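Long-range contact in glucoamylase (Thermoanaerobacterium thermosaccharolyticum, PDB 1LF6), which hydrolyses terminal alpha-1,4-linked glucose units from the non-reducing ends of glucan chains, releasing beta-D-glucose: residues S48-S60 with Y63-K76. Sequence-based numbering, arbitrary orientation.
Sequences SKVWFTLANGAIS and YYPTIDTADVKEIK
W51 and Y63 form an antiparallel hydrogen-bonded pair: W51 N reaches Y63 O at 3.0 Å, and Y63 N returns to W51 O at 2.7 Å, nearly straight at 165°. V50 CA adds a C-H...O contact to Y63 O at 3.2 Å. Farther along, I75 N donates to I59 O over 3.1 Å, a more bent bond.

Apolar contact centres on the W51 indole. I67 lies across one face: chi1 (-157°, CG1 anti to the backbone N) puts CG1 3.7 Å from the centroid of the five-membered ring in a CH-pi contact, and the extended chi2 (169°) carries CD1 on to W51 NE1, 3.4 Å away. The ring edge meets Y63 O and P65 O, while W51 CB packs on Y63 CB. Replacing W51 by alanine keeps the backbone pair but would probably leave I67 CG1 and CD1 without the indole face they cover. I59 and I75 run side by side, I59 CG2 to I75 CD1 3.9 Å; I59 also packs on I124, and I75 on L153 and Y155.

Near the 55-58 turn, water adds to the direct I75-I59 bond: one molecule accepts from I59 N and donates to I75 O, and another joins N56 OD1 to E74 OE2. Y63 OH hydrogen-bonds to H338 NE2, in the family 15 hydrolase part of the chain.

Three direct backbone hydrogen bonds thus cross between these segments of the N-terminal domain's antiparallel sheet, and between I59 N and I75 O water stands where a fourth could have formed.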
loop_
_atom_site.group_PDB
_atom_site.type_symbol
_atom_site.label_atom_id
_atom_site.label_comp_id
_atom_site.label_asym_id
_atom_site.label_seq_id
_atom_site.Cartn_x
_atom_site.Cartn_y
_atom_site.Cartn_z
ATOM N N SER A 48 -0.151 20.087 1.685
ATOM C CA SER A 48 0.243 19.341 2.878
ATOM C C SER A 48 0.902 18.026 2.475
ATOM O O SER A 48 0.218 17.031 2.226
ATOM C CB SER A 48 -0.981 19.061 3.751
ATOM O OG SER A 48 -0.611 18.379 4.942
ATOM N N LYS A 49 2.232 18.031 2.418
ATOM C CA LYS A 49 2.987 16.852 2.024
ATOM C C LYS A 49 3.369 15.947 3.193
ATOM O O LYS A 49 4.546 15.707 3.453
ATOM C CB LYS A 49 4.242 17.273 1.252
ATOM C CG LYS A 49 3.960 18.143 0.028
ATOM C CD LYS A 49 5.190 18.226 -0.870
ATOM C CE LYS A 49 5.091 19.359 -1.879
ATOM N NZ LYS A 49 3.778 19.462 -2.556
ATOM N N VAL A 50 2.354 15.448 3.890
ATOM C CA VAL A 50 2.536 14.551 5.025
ATOM C C VAL A 50 1.525 13.407 4.948
ATOM O O VAL A 50 0.332 13.636 4.749
ATOM C CB VAL A 50 2.317 15.287 6.370
ATOM C CG1 VAL A 50 2.338 14.289 7.526
ATOM C CG2 VAL A 50 3.397 16.348 6.567
ATOM N N TRP A 51 2.008 12.180 5.114
ATOM C CA TRP A 51 1.158 10.994 5.092
ATOM C C TRP A 51 1.370 10.256 6.401
ATOM O O TRP A 51 2.474 10.256 6.933
ATOM C CB TRP A 51 1.566 10.038 3.969
ATOM C CG TRP A 51 1.308 10.502 2.574
ATOM C CD1 TRP A 51 0.298 10.099 1.751
ATOM C CD2 TRP A 51 2.134 11.376 1.801
ATOM N NE1 TRP A 51 0.450 10.659 0.505
ATOM C CE2 TRP A 51 1.570 11.448 0.509
ATOM C CE3 TRP A 51 3.301 12.106 2.075
ATOM C CZ2 TRP A 51 2.136 12.220 -0.513
ATOM C CZ3 TRP A 51 3.861 12.873 1.061
ATOM C CH2 TRP A 51 3.277 12.923 -0.219
ATOM N N PHE A 52 0.324 9.621 6.922
ATOM C CA PHE A 52 0.455 8.853 8.159
ATOM C C PHE A 52 -0.224 7.494 8.025
ATOM O O PHE A 52 -1.078 7.296 7.158
ATOM C CB PHE A 52 -0.164 9.601 9.350
ATOM C CG PHE A 52 -1.657 9.771 9.258
ATOM C CD1 PHE A 52 -2.207 10.871 8.603
ATOM C CD2 PHE A 52 -2.515 8.823 9.812
ATOM C CE1 PHE A 52 -3.589 11.023 8.499
ATOM C CE2 PHE A 52 -3.896 8.968 9.711
ATOM C CZ PHE A 52 -4.434 10.070 9.053
ATOM N N THR A 53 0.178 6.559 8.881
ATOM C CA THR A 53 -0.402 5.221 8.902
ATOM C C THR A 53 -0.618 4.862 10.363
ATOM O O THR A 53 0.073 5.380 11.236
ATOM C CB THR A 53 0.535 4.161 8.260
ATOM O OG1 THR A 53 1.766 4.082 8.998
ATOM C CG2 THR A 53 0.841 4.526 6.825
ATOM N N LEU A 54 -1.591 3.993 10.623
ATOM C CA LEU A 54 -1.902 3.564 11.981
ATOM C C LEU A 54 -1.755 2.047 12.085
ATOM O O LEU A 54 -2.094 1.316 11.153
ATOM C CB LEU A 54 -3.342 3.955 12.348
ATOM C CG LEU A 54 -3.743 5.422 12.180
ATOM C CD1 LEU A 54 -5.227 5.591 12.501
ATOM C CD2 LEU A 54 -2.895 6.294 13.090
ATOM N N ALA A 55 -1.259 1.581 13.224
ATOM C CA ALA A 55 -1.074 0.154 13.458
ATOM C C ALA A 55 -0.979 -0.106 14.958
ATOM O O ALA A 55 -0.364 0.671 15.692
ATOM C CB ALA A 55 0.196 -0.339 12.755
ATOM N N ASN A 56 -1.609 -1.186 15.408
ATOM C CA ASN A 56 -1.585 -1.563 16.813
ATOM C C ASN A 56 -1.993 -0.435 17.756
ATOM O O ASN A 56 -1.395 -0.255 18.818
ATOM C CB ASN A 56 -0.186 -2.078 17.172
ATOM C CG ASN A 56 0.169 -3.351 16.423
ATOM O OD1 ASN A 56 1.324 -3.577 16.062
ATOM N ND2 ASN A 56 -0.826 -4.195 16.191
ATOM N N GLY A 57 -3.006 0.326 17.353
ATOM C CA GLY A 57 -3.505 1.409 18.180
ATOM C C GLY A 57 -2.663 2.662 18.234
ATOM O O GLY A 57 -2.905 3.542 19.061
ATOM N N ALA A 58 -1.679 2.774 17.353
ATOM C CA ALA A 58 -0.833 3.955 17.367
ATOM C C ALA A 58 -0.315 4.345 15.997
ATOM O O ALA A 58 -0.277 3.540 15.064
ATOM C CB ALA A 58 0.341 3.737 18.320
ATOM N N ILE A 59 0.070 5.605 15.888
ATOM C CA ILE A 59 0.623 6.123 14.657
ATOM C C ILE A 59 1.888 5.324 14.359
ATOM O O ILE A 59 2.742 5.157 15.231
ATOM C CB ILE A 59 0.983 7.614 14.820
ATOM C CG1 ILE A 59 -0.301 8.447 14.852
ATOM C CG2 ILE A 59 1.934 8.057 13.720
ATOM C CD1 ILE A 59 -0.096 9.892 15.276
ATOM N N SER A 60 1.991 4.795 13.145
ATOM C CA SER A 60 3.179 4.048 12.761
ATOM C C SER A 60 3.995 4.949 11.831
ATOM O O SER A 60 4.310 6.084 12.195
ATOM C CB SER A 60 2.790 2.726 12.080
ATOM O OG SER A 60 1.753 2.896 11.129
ATOM N N TYR A 63 5.121 9.898 6.583
ATOM C CA TYR A 63 5.914 10.295 5.424
ATOM C C TYR A 63 5.946 11.789 5.127
ATOM O O TYR A 63 4.943 12.487 5.288
ATOM C CB TYR A 63 5.389 9.556 4.190
ATOM C CG TYR A 63 5.425 8.048 4.323
ATOM C CD1 TYR A 63 6.366 7.289 3.627
ATOM C CD2 TYR A 63 4.535 7.382 5.164
ATOM C CE1 TYR A 63 6.421 5.901 3.768
ATOM C CE2 TYR A 63 4.581 5.997 5.315
ATOM C CZ TYR A 63 5.525 5.263 4.614
ATOM O OH TYR A 63 5.569 3.890 4.761
ATOM N N TYR A 64 7.108 12.250 4.669
ATOM C CA TYR A 64 7.350 13.643 4.303
ATOM C C TYR A 64 8.756 13.772 3.727
ATOM O O TYR A 64 9.700 13.173 4.242
ATOM C CB TYR A 64 7.212 14.573 5.523
ATOM C CG TYR A 64 7.928 15.904 5.354
ATOM C CD1 TYR A 64 9.288 16.027 5.644
ATOM C CD2 TYR A 64 7.260 17.025 4.858
ATOM C CE1 TYR A 64 9.965 17.227 5.447
ATOM C CE2 TYR A 64 7.931 18.237 4.656
ATOM C CZ TYR A 64 9.284 18.327 4.954
ATOM O OH TYR A 64 9.959 19.513 4.762
ATOM N N PRO A 65 8.918 14.566 2.656
ATOM C CA PRO A 65 7.892 15.342 1.954
ATOM C C PRO A 65 7.321 14.594 0.753
ATOM O O PRO A 65 6.518 15.141 -0.006
ATOM C CB PRO A 65 8.652 16.586 1.538
ATOM C CG PRO A 65 9.968 16.002 1.127
ATOM C CD PRO A 65 10.265 14.993 2.229
ATOM N N THR A 66 7.757 13.352 0.575
ATOM C CA THR A 66 7.285 12.526 -0.529
ATOM C C THR A 66 6.713 11.240 0.047
ATOM O O THR A 66 7.081 10.825 1.147
ATOM C CB THR A 66 8.418 12.163 -1.500
ATOM O OG1 THR A 66 9.429 11.443 -0.792
ATOM C CG2 THR A 66 9.022 13.421 -2.123
ATOM N N ILE A 67 5.830 10.600 -0.708
ATOM C CA ILE A 67 5.186 9.381 -0.244
ATOM C C ILE A 67 6.122 8.175 -0.086
ATOM O O ILE A 67 5.709 7.140 0.423
ATOM C CB ILE A 67 3.989 9.029 -1.163
ATOM C CG1 ILE A 67 2.991 8.154 -0.407
ATOM C CG2 ILE A 67 4.486 8.358 -2.444
ATOM C CD1 ILE A 67 1.676 7.990 -1.141
ATOM N N ASP A 68 7.378 8.304 -0.509
ATOM C CA ASP A 68 8.330 7.203 -0.359
ATOM C C ASP A 68 9.431 7.574 0.633
ATOM O O ASP A 68 10.469 6.915 0.710
ATOM C CB ASP A 68 8.933 6.807 -1.715
ATOM C CG ASP A 68 9.974 7.793 -2.216
ATOM O OD1 ASP A 68 9.912 8.983 -1.839
ATOM O OD2 ASP A 68 10.851 7.375 -3.006
ATOM N N THR A 69 9.190 8.633 1.402
ATOM C CA THR A 69 10.153 9.079 2.405
ATOM C C THR A 69 9.546 8.973 3.805
ATOM O O THR A 69 8.884 9.899 4.285
ATOM C CB THR A 69 10.597 10.536 2.154
ATOM O OG1 THR A 69 11.024 10.672 0.796
ATOM C CG2 THR A 69 11.769 10.908 3.070
ATOM N N ALA A 70 9.752 7.825 4.444
ATOM C CA ALA A 70 9.250 7.603 5.791
ATOM C C ALA A 70 10.249 8.265 6.731
ATOM O O ALA A 70 11.459 8.161 6.535
ATOM C CB ALA A 70 9.151 6.115 6.080
ATOM N N ASP A 71 9.742 8.949 7.746
ATOM C CA ASP A 71 10.596 9.653 8.692
ATOM C C ASP A 71 10.324 9.234 10.121
ATOM O O ASP A 71 11.089 9.557 11.027
ATOM C CB ASP A 71 10.360 11.157 8.575
ATOM C CG ASP A 71 10.657 11.687 7.198
ATOM O OD1 ASP A 71 9.739 12.251 6.567
ATOM O OD2 ASP A 71 11.810 11.543 6.742
ATOM N N VAL A 72 9.228 8.512 10.316
ATOM C CA VAL A 72 8.828 8.079 11.644
ATOM C C VAL A 72 8.507 6.589 11.687
ATOM O O VAL A 72 7.940 6.040 10.744
ATOM C CB VAL A 72 7.580 8.870 12.099
ATOM C CG1 VAL A 72 7.156 8.435 13.490
ATOM C CG2 VAL A 72 7.874 10.363 12.060
ATOM N N LYS A 73 8.871 5.936 12.782
ATOM C CA LYS A 73 8.590 4.516 12.925
ATOM C C LYS A 73 7.311 4.366 13.739
ATOM O O LYS A 73 6.419 3.594 13.379
ATOM C CB LYS A 73 9.761 3.817 13.620
ATOM C CG LYS A 73 9.658 2.297 13.679
ATOM C CD LYS A 73 9.030 1.816 14.972
ATOM C CE LYS A 73 9.096 0.297 15.085
ATOM N NZ LYS A 73 8.613 -0.189 16.408
ATOM N N GLU A 74 7.222 5.126 14.830
ATOM C CA GLU A 74 6.060 5.090 15.708
ATOM C C GLU A 74 5.955 6.290 16.639
ATOM O O GLU A 74 6.917 7.024 16.855
ATOM C CB GLU A 74 6.084 3.850 16.598
ATOM C CG GLU A 74 5.785 2.540 15.927
ATOM C CD GLU A 74 5.543 1.455 16.952
ATOM O OE1 GLU A 74 6.405 1.292 17.844
ATOM O OE2 GLU A 74 4.494 0.772 16.872
ATOM N N ILE A 75 4.758 6.459 17.189
ATOM C CA ILE A 75 4.447 7.503 18.160
ATOM C C ILE A 75 3.388 6.826 19.021
ATOM O O ILE A 75 2.232 6.702 18.610
ATOM C CB ILE A 75 3.834 8.760 17.514
ATOM C CG1 ILE A 75 4.795 9.355 16.486
ATOM C CG2 ILE A 75 3.551 9.801 18.594
ATOM C CD1 ILE A 75 4.232 10.556 15.735
ATOM N N LYS A 76 3.789 6.365 20.202
ATOM C CA LYS A 76 2.868 5.665 21.086
ATOM C C LYS A 76 2.891 6.161 22.525
ATOM O O LYS A 76 3.798 6.892 22.940
ATOM C CB LYS A 76 3.186 4.169 21.073
ATOM C CG LYS A 76 4.552 3.841 21.667
ATOM C CD LYS A 76 4.887 2.367 21.535
ATOM C CE LYS A 76 6.288 2.081 22.063
ATOM N NZ LYS A 76 6.641 0.642 21.943
HETATM O O HOH W 1 2.259 2.100 15.723
HETATM O O HOH W 2 3.633 -1.596 17.290
HETATM O O HOH W 3 -0.417 7.446 18.402
#